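Long-range contacts in methylornithine synthase PylB (Methanosarcina barkeri, PDB 3T7V), which isomerises L-lysine to (3R)-3-methyl-D-ornithine by a radical mechanism using S-adenosylmethionine and a [4Fe-4S] cluster, a step in pyrrolysine biosynthesis: residues 276-281 with 295-300; 281-286 with 325-330; 236-241 with 256-261. One frame throughout, in Å; residues are numbered along the deposited sequence.

Contact 1. Residues 276-281 with 295-300. With MD0 (5-amino-D-isoleucine), chain D.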
loop_
_atom_site.group_PDB
_atom_site.type_symbol
_atom_site.label_atom_id
_atom_site.label_comp_id
_atom_site.label_asym_id
_atom_site.label_seq_id
_atom_site.Cartn_x
_atom_site.Cartn_y
_atom_site.Cartn_z
ATOM N N ALA A 276 -3.942 5.385 3.375
ATOM C CA ALA A 276 -3.418 5.836 4.642
ATOM C C ALA A 276 -3.102 4.509 5.404
ATOM O O ALA A 276 -4.027 3.844 5.923
ATOM C CB ALA A 276 -4.492 6.651 5.356
ATOM N N SER A 277 -1.834 4.121 5.457
ATOM C CA SER A 277 -1.409 2.877 6.118
ATOM C C SER A 277 -1.223 3.024 7.619
ATOM O O SER A 277 -0.529 3.940 8.073
ATOM C CB SER A 277 -0.069 2.388 5.516
ATOM O OG SER A 277 0.390 1.231 6.243
ATOM N N LEU A 278 -1.806 2.109 8.388
ATOM C CA LEU A 278 -1.603 2.105 9.861
ATOM C C LEU A 278 -0.189 1.567 10.212
ATOM O O LEU A 278 0.252 1.671 11.343
ATOM C CB LEU A 278 -2.597 1.158 10.489
ATOM C CG LEU A 278 -4.094 1.468 10.361
ATOM C CD1 LEU A 278 -4.932 0.617 11.320
ATOM C CD2 LEU A 278 -4.425 2.917 10.552
ATOM N N ASP A 279 0.496 0.953 9.225
ATOM C CA ASP A 279 1.752 0.265 9.531
ATOM C C ASP A 279 2.913 1.233 9.886
ATOM O O ASP A 279 3.913 0.812 10.489
ATOM C CB ASP A 279 2.158 -0.541 8.267
ATOM C CG ASP A 279 2.987 -1.774 8.548
ATOM O OD1 ASP A 279 3.013 -2.329 9.668
ATOM O OD2 ASP A 279 3.550 -2.265 7.517
ATOM N N LEU A 280 2.743 2.502 9.531
ATOM C CA LEU A 280 3.847 3.454 9.680
ATOM C C LEU A 280 3.784 4.296 10.977
ATOM O O LEU A 280 4.822 4.572 11.595
ATOM C CB LEU A 280 3.802 4.436 8.510
ATOM C CG LEU A 280 3.831 3.539 7.231
ATOM C CD1 LEU A 280 3.149 4.156 6.062
ATOM C CD2 LEU A 280 5.229 2.926 7.048
ATOM N N GLU A 281 2.568 4.675 11.403
ATOM C CA GLU A 281 2.350 5.595 12.530
ATOM C C GLU A 281 1.008 5.290 13.233
ATOM O O GLU A 281 0.515 6.074 14.076
ATOM C CB GLU A 281 2.447 7.066 12.045
ATOM C CG GLU A 281 3.851 7.645 11.877
ATOM C CD GLU A 281 3.852 9.185 11.682
ATOM O OE1 GLU A 281 3.109 9.746 10.813
ATOM O OE2 GLU A 281 4.603 9.859 12.425
ATOM N N ASN A 295 -7.578 8.201 0.802
ATOM C CA ASN A 295 -9.030 7.819 0.822
ATOM C C ASN A 295 -9.311 6.353 1.188
ATOM O O ASN A 295 -10.419 5.927 1.097
ATOM C CB ASN A 295 -9.740 8.270 -0.475
ATOM C CG ASN A 295 -9.247 7.511 -1.713
ATOM O OD1 ASN A 295 -8.244 6.905 -1.710
ATOM N ND2 ASN A 295 -9.939 7.625 -2.782
ATOM N N ILE A 296 -8.264 5.582 1.458
ATOM C CA ILE A 296 -8.430 4.177 1.867
ATOM C C ILE A 296 -7.489 3.903 3.018
ATOM O O ILE A 296 -6.305 4.274 2.974
ATOM C CB ILE A 296 -8.255 3.189 0.650
ATOM C CG1 ILE A 296 -8.336 1.722 1.110
ATOM C CG2 ILE A 296 -6.927 3.420 -0.112
ATOM C CD1 ILE A 296 -8.551 0.816 -0.130
ATOM N N VAL A 297 -7.949 3.217 4.020
ATOM C CA VAL A 297 -7.137 2.934 5.212
ATOM C C VAL A 297 -6.699 1.441 5.069
ATOM O O VAL A 297 -7.522 0.592 4.729
ATOM C CB VAL A 297 -7.890 3.105 6.518
ATOM C CG1 VAL A 297 -7.010 2.807 7.732
ATOM C CG2 VAL A 297 -8.424 4.539 6.660
ATOM N N THR A 298 -5.368 1.233 5.185
ATOM C CA THR A 298 -4.818 -0.097 4.987
ATOM C C THR A 298 -3.988 -0.490 6.204
ATOM O O THR A 298 -3.745 0.304 7.115
ATOM C CB THR A 298 -3.925 -0.149 3.724
ATOM O OG1 THR A 298 -2.702 0.589 3.947
ATOM C CG2 THR A 298 -4.668 0.383 2.464
ATOM N N SER A 299 -3.612 -1.765 6.198
ATOM C CA SER A 299 -2.831 -2.333 7.314
ATOM C C SER A 299 -3.690 -2.434 8.581
ATOM O O SER A 299 -3.201 -2.402 9.717
ATOM C CB SER A 299 -1.505 -1.627 7.607
ATOM O OG SER A 299 -0.500 -2.658 7.968
ATOM N N ILE A 300 -5.010 -2.569 8.363
ATOM C CA ILE A 300 -5.952 -2.858 9.451
ATOM C C ILE A 300 -5.846 -4.364 9.666
ATOM O O ILE A 300 -5.933 -5.141 8.734
ATOM C CB ILE A 300 -7.387 -2.483 9.040
ATOM C CG1 ILE A 300 -7.429 -1.008 8.572
ATOM C CG2 ILE A 300 -8.296 -2.769 10.232
ATOM C CD1 ILE A 300 -8.830 -0.621 8.088
HETATM C C MD0 D . 0.034 -1.800 4.252
HETATM N N MD0 D . 1.130 -3.297 5.818
HETATM O O MD0 D . -0.980 -1.597 3.553
HETATM C CA MD0 D . 0.463 -3.206 4.523
HETATM C CB MD0 D . 1.411 -3.713 3.395
HETATM C CD MD0 D . 1.201 -4.711 1.018
HETATM N NE MD0 D . 0.340 -4.741 -0.158
HETATM C CG MD0 D . 0.593 -3.791 2.073
HETATM C CG2 MD0 D . 2.669 -2.833 3.179
HETATM O OXT MD0 D . 0.712 -0.887 4.740
#

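Contact 2. Residues 281-286 with 325-330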
loop_
_atom_site.group_PDB
_atom_site.type_symbol
_atom_site.label_atom_id
_atom_site.label_comp_id
_atom_site.label_asym_id
_atom_site.label_seq_id
_atom_site.Cartn_x
_atom_site.Cartn_y
_atom_site.Cartn_z
ATOM N N GLU A 281 2.568 4.675 11.403
ATOM C CA GLU A 281 2.350 5.595 12.530
ATOM C C GLU A 281 1.008 5.290 13.233
ATOM O O GLU A 281 0.515 6.074 14.076
ATOM C CB GLU A 281 2.447 7.066 12.045
ATOM C CG GLU A 281 3.851 7.645 11.877
ATOM C CD GLU A 281 3.852 9.185 11.682
ATOM O OE1 GLU A 281 3.109 9.746 10.813
ATOM O OE2 GLU A 281 4.603 9.859 12.425
ATOM N N GLY A 282 0.383 4.154 12.882
ATOM C CA GLY A 282 -0.899 3.746 13.506
ATOM C C GLY A 282 -2.058 4.685 13.194
ATOM O O GLY A 282 -2.055 5.389 12.217
ATOM N N ILE A 283 -3.068 4.579 14.073
ATOM C CA ILE A 283 -4.287 5.363 13.909
ATOM C C ILE A 283 -4.022 6.878 13.969
ATOM O O ILE A 283 -4.577 7.630 13.190
ATOM C CB ILE A 283 -5.406 4.820 14.846
ATOM C CG1 ILE A 283 -5.796 3.409 14.319
ATOM C CG2 ILE A 283 -6.623 5.735 14.720
ATOM C CD1 ILE A 283 -6.669 2.517 15.190
ATOM N N ASP A 284 -3.120 7.327 14.839
ATOM C CA ASP A 284 -2.839 8.782 14.818
ATOM C C ASP A 284 -2.252 9.194 13.456
ATOM O O ASP A 284 -2.563 10.261 12.877
ATOM C CB ASP A 284 -1.825 9.169 15.918
ATOM C CG ASP A 284 -2.348 8.926 17.347
ATOM O OD1 ASP A 284 -3.597 8.891 17.563
ATOM O OD2 ASP A 284 -1.506 8.827 18.280
ATOM N N GLY A 285 -1.372 8.330 12.930
ATOM C CA GLY A 285 -0.755 8.603 11.633
ATOM C C GLY A 285 -1.808 8.561 10.520
ATOM O O GLY A 285 -1.710 9.274 9.500
ATOM N N MET A 286 -2.811 7.713 10.684
ATOM C CA MET A 286 -3.926 7.606 9.702
ATOM C C MET A 286 -4.634 8.955 9.564
ATOM O O MET A 286 -4.996 9.364 8.424
ATOM C CB MET A 286 -4.926 6.527 10.157
ATOM C CG MET A 286 -6.134 6.361 9.194
ATOM S SD MET A 286 -7.509 5.598 10.106
ATOM C CE MET A 286 -8.063 6.973 11.164
ATOM N N LYS A 325 -12.775 -1.521 14.271
ATOM C CA LYS A 325 -13.696 -0.752 15.109
ATOM C C LYS A 325 -12.962 0.553 15.615
ATOM O O LYS A 325 -13.595 1.647 15.674
ATOM C CB LYS A 325 -14.215 -1.633 16.253
ATOM C CG LYS A 325 -15.156 -2.749 15.816
ATOM C CD LYS A 325 -15.568 -3.451 17.132
ATOM C CE LYS A 325 -15.999 -4.903 17.017
ATOM N NZ LYS A 325 -17.435 -5.037 16.660
ATOM N N SER A 326 -11.648 0.476 15.915
ATOM C CA SER A 326 -10.920 1.690 16.364
ATOM C C SER A 326 -10.741 2.636 15.204
ATOM O O SER A 326 -10.780 3.849 15.383
ATOM C CB SER A 326 -9.560 1.410 16.968
ATOM O OG SER A 326 -9.692 0.478 17.962
ATOM N N VAL A 327 -10.439 2.091 14.019
ATOM C CA VAL A 327 -10.386 2.933 12.827
ATOM C C VAL A 327 -11.698 3.675 12.561
ATOM O O VAL A 327 -11.669 4.903 12.354
ATOM C CB VAL A 327 -10.018 2.103 11.565
ATOM C CG1 VAL A 327 -10.203 2.901 10.246
ATOM C CG2 VAL A 327 -8.559 1.632 11.617
ATOM N N VAL A 328 -12.840 2.974 12.624
ATOM C CA VAL A 328 -14.104 3.618 12.283
ATOM C C VAL A 328 -14.447 4.670 13.345
ATOM O O VAL A 328 -15.001 5.724 13.001
ATOM C CB VAL A 328 -15.199 2.556 12.100
ATOM C CG1 VAL A 328 -16.574 3.246 11.987
ATOM C CG2 VAL A 328 -14.953 1.713 10.852
ATOM N N ARG A 329 -14.141 4.374 14.603
ATOM C CA ARG A 329 -14.372 5.365 15.716
ATOM C C ARG A 329 -13.598 6.629 15.394
ATOM O O ARG A 329 -14.127 7.740 15.565
ATOM C CB ARG A 329 -13.882 4.775 17.046
ATOM C CG ARG A 329 -13.860 5.769 18.217
ATOM C CD ARG A 329 -13.500 5.124 19.570
ATOM N NE ARG A 329 -13.408 6.142 20.626
ATOM C CZ ARG A 329 -13.066 5.915 21.901
ATOM N NH1 ARG A 329 -13.030 6.928 22.764
ATOM N NH2 ARG A 329 -12.754 4.685 22.318
ATOM N N ARG A 330 -12.307 6.478 14.992
ATOM C CA ARG A 330 -11.510 7.667 14.738
ATOM C C ARG A 330 -12.052 8.398 13.473
ATOM O O ARG A 330 -12.052 9.636 13.445
ATOM C CB ARG A 330 -10.010 7.321 14.599
ATOM C CG ARG A 330 -9.105 8.534 14.444
ATOM C CD ARG A 330 -9.000 9.362 15.735
ATOM N NE ARG A 330 -8.538 8.462 16.787
ATOM C CZ ARG A 330 -7.266 8.360 17.200
ATOM N NH1 ARG A 330 -6.317 9.107 16.641
ATOM N NH2 ARG A 330 -6.941 7.497 18.164
#

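Contact 3. Residues 236-241 with 256-261. With SAM (S-adenosylmethionine), chain C; MD0 (5-amino-D-isoleucine), chain D.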
loop_
_atom_site.group_PDB
_atom_site.type_symbol
_atom_site.label_atom_id
_atom_site.label_comp_id
_atom_site.label_asym_id
_atom_site.label_seq_id
_atom_site.Cartn_x
_atom_site.Cartn_y
_atom_site.Cartn_z
ATOM N N VAL A 236 2.564 5.859 -1.159
ATOM C CA VAL A 236 3.932 6.151 -0.678
ATOM C C VAL A 236 4.013 5.660 0.757
ATOM O O VAL A 236 3.054 5.830 1.535
ATOM C CB VAL A 236 4.273 7.649 -0.869
ATOM C CG1 VAL A 236 3.133 8.477 -0.229
ATOM C CG2 VAL A 236 5.613 7.961 -0.227
ATOM N N MET A 237 5.113 5.013 1.100
ATOM C CA MET A 237 5.396 4.648 2.489
ATOM C C MET A 237 6.670 5.261 2.984
ATOM O O MET A 237 7.674 5.273 2.223
ATOM C CB MET A 237 5.486 3.129 2.586
ATOM C CG MET A 237 4.199 2.495 2.074
ATOM S SD MET A 237 4.205 0.755 2.359
ATOM C CE MET A 237 4.309 0.369 4.161
ATOM N N THR A 238 6.639 5.757 4.217
ATOM C CA THR A 238 7.913 6.139 4.855
ATOM C C THR A 238 8.756 4.912 5.174
ATOM O O THR A 238 8.222 3.959 5.819
ATOM C CB THR A 238 7.604 6.805 6.239
ATOM O OG1 THR A 238 6.705 7.919 5.973
ATOM C CG2 THR A 238 8.886 7.275 6.931
ATOM N N PHE A 239 10.033 4.906 4.787
ATOM C CA PHE A 239 10.931 3.810 5.179
ATOM C C PHE A 239 11.178 3.861 6.675
ATOM O O PHE A 239 11.653 4.856 7.227
ATOM C CB PHE A 239 12.231 3.987 4.389
ATOM C CG PHE A 239 13.312 3.047 4.800
ATOM C CD1 PHE A 239 13.058 1.678 5.004
ATOM C CD2 PHE A 239 14.546 3.554 5.098
ATOM C CE1 PHE A 239 14.088 0.842 5.429
ATOM C CE2 PHE A 239 15.553 2.698 5.542
ATOM C CZ PHE A 239 15.305 1.341 5.671
ATOM N N LEU A 240 10.888 2.724 7.309
ATOM C CA LEU A 240 11.256 2.590 8.770
ATOM C C LEU A 240 12.411 1.609 8.778
ATOM O O LEU A 240 12.214 0.406 8.475
ATOM C CB LEU A 240 10.056 1.941 9.470
ATOM C CG LEU A 240 8.773 2.804 9.572
ATOM C CD1 LEU A 240 7.747 2.243 10.610
ATOM C CD2 LEU A 240 9.026 4.301 9.836
ATOM N N PRO A 241 13.605 2.013 9.174
ATOM C CA PRO A 241 14.790 1.059 9.164
ATOM C C PRO A 241 14.512 -0.072 10.166
ATOM O O PRO A 241 13.880 0.120 11.254
ATOM C CB PRO A 241 15.968 1.951 9.693
ATOM C CG PRO A 241 15.539 3.306 9.185
ATOM C CD PRO A 241 14.015 3.404 9.487
ATOM N N LEU A 256 11.375 15.076 2.639
ATOM C CA LEU A 256 10.403 14.433 1.736
ATOM C C LEU A 256 9.495 13.459 2.464
ATOM O O LEU A 256 9.585 12.177 2.374
ATOM C CB LEU A 256 11.001 13.786 0.521
ATOM C CG LEU A 256 11.741 14.685 -0.404
ATOM C CD1 LEU A 256 12.751 13.924 -1.211
ATOM C CD2 LEU A 256 10.745 15.341 -1.363
ATOM N N SER A 257 8.546 14.085 3.123
ATOM C CA SER A 257 7.748 13.352 4.039
ATOM C C SER A 257 6.670 12.633 3.246
ATOM O O SER A 257 6.230 13.104 2.198
ATOM C CB SER A 257 7.160 14.276 5.068
ATOM O OG SER A 257 6.090 14.951 4.473
ATOM N N GLU A 258 6.226 11.535 3.805
ATOM C CA GLU A 258 5.110 10.810 3.242
ATOM C C GLU A 258 3.848 11.730 3.108
ATOM O O GLU A 258 3.129 11.615 2.143
ATOM C CB GLU A 258 4.876 9.614 4.130
ATOM C CG GLU A 258 3.736 8.718 3.660
ATOM C CD GLU A 258 3.431 7.624 4.641
ATOM O OE1 GLU A 258 4.360 7.267 5.471
ATOM O OE2 GLU A 258 2.280 7.095 4.593
ATOM N N LEU A 259 3.566 12.619 4.082
ATOM C CA LEU A 259 2.361 13.424 3.949
ATOM C C LEU A 259 2.378 14.352 2.762
ATOM O O LEU A 259 1.401 14.504 2.048
ATOM C CB LEU A 259 2.110 14.239 5.226
ATOM C CG LEU A 259 2.160 13.463 6.554
ATOM C CD1 LEU A 259 1.903 14.529 7.643
ATOM C CD2 LEU A 259 1.048 12.425 6.516
ATOM N N LYS A 260 3.540 14.987 2.535
ATOM C CA LYS A 260 3.711 15.840 1.352
ATOM C C LYS A 260 3.497 15.032 0.066
ATOM O O LYS A 260 2.861 15.470 -0.871
ATOM C CB LYS A 260 5.159 16.440 1.389
ATOM C CG LYS A 260 5.462 17.519 0.402
ATOM C CD LYS A 260 6.527 18.535 1.003
ATOM C CE LYS A 260 7.667 17.767 1.580
ATOM N NZ LYS A 260 8.846 18.695 1.644
ATOM N N ILE A 261 4.047 13.817 0.034
ATOM C CA ILE A 261 3.948 13.078 -1.197
ATOM C C ILE A 261 2.536 12.544 -1.401
ATOM O O ILE A 261 2.061 12.453 -2.517
ATOM C CB ILE A 261 4.971 11.932 -1.243
ATOM C CG1 ILE A 261 6.408 12.570 -1.307
ATOM C CG2 ILE A 261 4.796 10.970 -2.446
ATOM C CD1 ILE A 261 7.435 11.539 -0.984
HETATM N N SAM C . 6.962 -9.730 -0.812
HETATM C CA SAM C . 6.100 -9.053 -1.662
HETATM C C SAM C . 6.679 -7.862 -2.313
HETATM O O SAM C . 7.830 -7.484 -2.011
HETATM O OXT SAM C . 6.002 -7.334 -3.264
HETATM C CB SAM C . 5.166 -8.323 -0.993
HETATM C CG SAM C . 5.482 -7.557 0.227
HETATM S SD SAM C . 4.978 -5.788 0.100
HETATM C CE SAM C . 3.738 -5.699 1.364
HETATM C "C5'" SAM C . 6.345 -4.986 0.910
HETATM C "C4'" SAM C . 6.498 -3.715 0.520
HETATM O "O4'" SAM C . 6.312 -3.305 2.017
HETATM C "C3'" SAM C . 7.634 -3.379 -0.081
HETATM O "O3'" SAM C . 6.989 -3.211 -1.351
HETATM C "C2'" SAM C . 7.659 -2.003 0.598
HETATM O "O2'" SAM C . 7.055 -0.937 -0.205
HETATM C "C1'" SAM C . 7.023 -2.062 1.999
HETATM N N9 SAM C . 8.102 -2.225 3.041
HETATM C C8 SAM C . 8.912 -3.292 3.315
HETATM N N7 SAM C . 9.751 -2.965 4.287
HETATM C C5 SAM C . 9.473 -1.669 4.658
HETATM C C6 SAM C . 10.081 -0.788 5.566
HETATM N N6 SAM C . 11.124 -1.135 6.320
HETATM N N1 SAM C . 9.542 0.430 5.729
HETATM C C2 SAM C . 8.482 0.849 4.976
HETATM N N3 SAM C . 7.945 0.066 4.009
HETATM C C4 SAM C . 8.443 -1.205 3.882
HETATM C C MD0 D . 0.034 -1.800 4.252
HETATM N N MD0 D . 1.130 -3.297 5.818
HETATM O O MD0 D . -0.980 -1.597 3.553
HETATM C CA MD0 D . 0.463 -3.206 4.523
HETATM C CB MD0 D . 1.411 -3.713 3.395
HETATM C CD MD0 D . 1.201 -4.711 1.018
HETATM N NE MD0 D . 0.340 -4.741 -0.158
HETATM C CG MD0 D . 0.593 -3.791 2.073
HETATM C CG2 MD0 D . 2.669 -2.833 3.179
HETATM O OXT MD0 D . 0.712 -0.887 4.740
HETATM O O HOH W 1 7.688 10.496 5.994
#

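Contact 1. Residues 276-281 with 295-300
Strand residues A276 and S277 run parallel to V297 and T298, the CA atoms of S277 and T298 lying 4.7 Å apart, and three backbone hydrogen bonds join the two segments: A276 N to I296 O, T298 N to A276 O, and L278 N to T298 O. With helix 278-291 between them, the two strands make a beta-alpha-beta unit of the TIM-type barrel of this radical SAM enzyme. The face bearing S277 and T298 is turned to the bound 5-amino-D-isoleucine, and the two hydroxyls divide its carboxylate: S277 OG donates to OXT over 2.6 Å, T298 OG1 to the ligand O over 2.8 Å. T298 reaches it because OG1 stands between the backbone N and the carbonyl carbon (chi1 70°). S277 is also the N-cap of the following helix, its OG accepting from D279 N at 3.0 Å, so one oxygen serves both helix start and ligand. The ligand amine is met by S299 OG at 2.8 Å and, more weakly, by D279 OD2 at 3.1 Å. The D279 carboxylate itself is fixed from outside, by a salt bridge to R322 and by the backbone N-H groups of V310, A311 and N312. S299 has a positive phi (69°), a left-handed backbone conformation at the strand's end near the pocket. On the opposite face, A276 and V297 are directed to helix 278-291. L278 extends this apolar layer, its CD2 packing obliquely on V297 CG1 at 3.8 Å and its CD1 on I300 CG1 at 4.1 Å.

Contact 2. Residues 281-286 with 325-330
The guanidinium of R330 carries I283 CG2 over the centre of one face, 3.7 Å above its plane, while D284 OD1 meets its edge in the plane. This pairing joins two outer helices of the barrel, 278-291 and 324-334, whose short segments here run nearly parallel, crossing at -23° with axes 10.5 Å apart at closest approach. R330 NH1 donates to D284 OD1 over 2.9 Å in an almost straight bond that forms a salt bridge. Carboxylate and guanidinium are not coplanar, their planes being 36° apart, and the second nitrogen, NH2, is no hydrogen-bond partner of OD1. Bends at chi2 (70°) and again at chi3 turn the arginine chain back across I283, so its aliphatic part and its flat end both cover that methyl group. D284 starts away from the partner helix, yet its carboxylate comes back to meet R330 on the exposed side of the interface. Deeper in the interface the contacts are apolar. I283 sends CD1 between the second helix's side chains, 3.6 Å from S326 CB and 4.1 Å from V327 CG2. S326 OG turns to D321 instead, leaving CB as the part that meets the isoleucine. M286 also packs on V297 of strand 296-300. Its thioether spans two partners: SD lies 3.8 Å from V327 CG1, and the terminal CE lies 3.8 Å from R330 CG.

Contact 3. Residues 236-241 with 256-261
T238 hands two donors to one carboxylate oxygen of E258. The backbone T238 N lies 3.0 Å from E258 OE1, approaching from 60° above the carboxylate plane, and T238 OG1 donates to E258 OE1 at 2.5 Å, a very short bond. The hydroxyl is used twice, for a water donates to T238 OG1 over 2.8 Å and accepts from E258 N, tying strand to helix start a second time. E258 spans the gap because its chain is extended, with CG opposite the backbone N (chi1 -179°); the two side chains cross at about a right angle. Beside this polar cluster V236 packs on I261, with V236 CB 3.7 Å from I261 CG2. In the next shell, S257 N-caps helix 258-268, its OG accepting from K260 N, and R289 forms a salt bridge with E258 OE2. On the other side of strand 233-238, M237 points away from the helix, and its CE lies 3.7 Å from CG2 of the bound 5-amino-D-isoleucine. Just past the strand, L240 N donates to N1 of S-adenosylmethionine at 3.1 Å and L240 O accepts from its N6 at 2.9 Å. Backbone donor and acceptor thus match the acceptor and donor of adenine. For E258, two donors on one oxygen and an arginine on the other are consistent with an ionised carboxylate anchoring the strand end that precedes this site.

In the fold
Following the chain from the N terminus, contact 3 comes first: it closes a loop between strand 233-238 and helix 258-268, and the 14 residues between its two segments hold no helix or strand. That helix leads into strand 275-277, where contact 1 opens; it closes over 13 mostly helical residues on strand 296-300. Contact 2 uses the same helix, its segment overlapping that of contact 1 at E281, and reaches forward to helix 324-334, so contacts 1 and 2 cross, while contact 3 stands in series before both. L278 of contact 1 packs against I283, M286 and V327, and L280 touches T238 and E258. Helix 278-291 therefore sits between its neighbours, its start lying beside the ligand pocket that contacts 1 and 3 both reach.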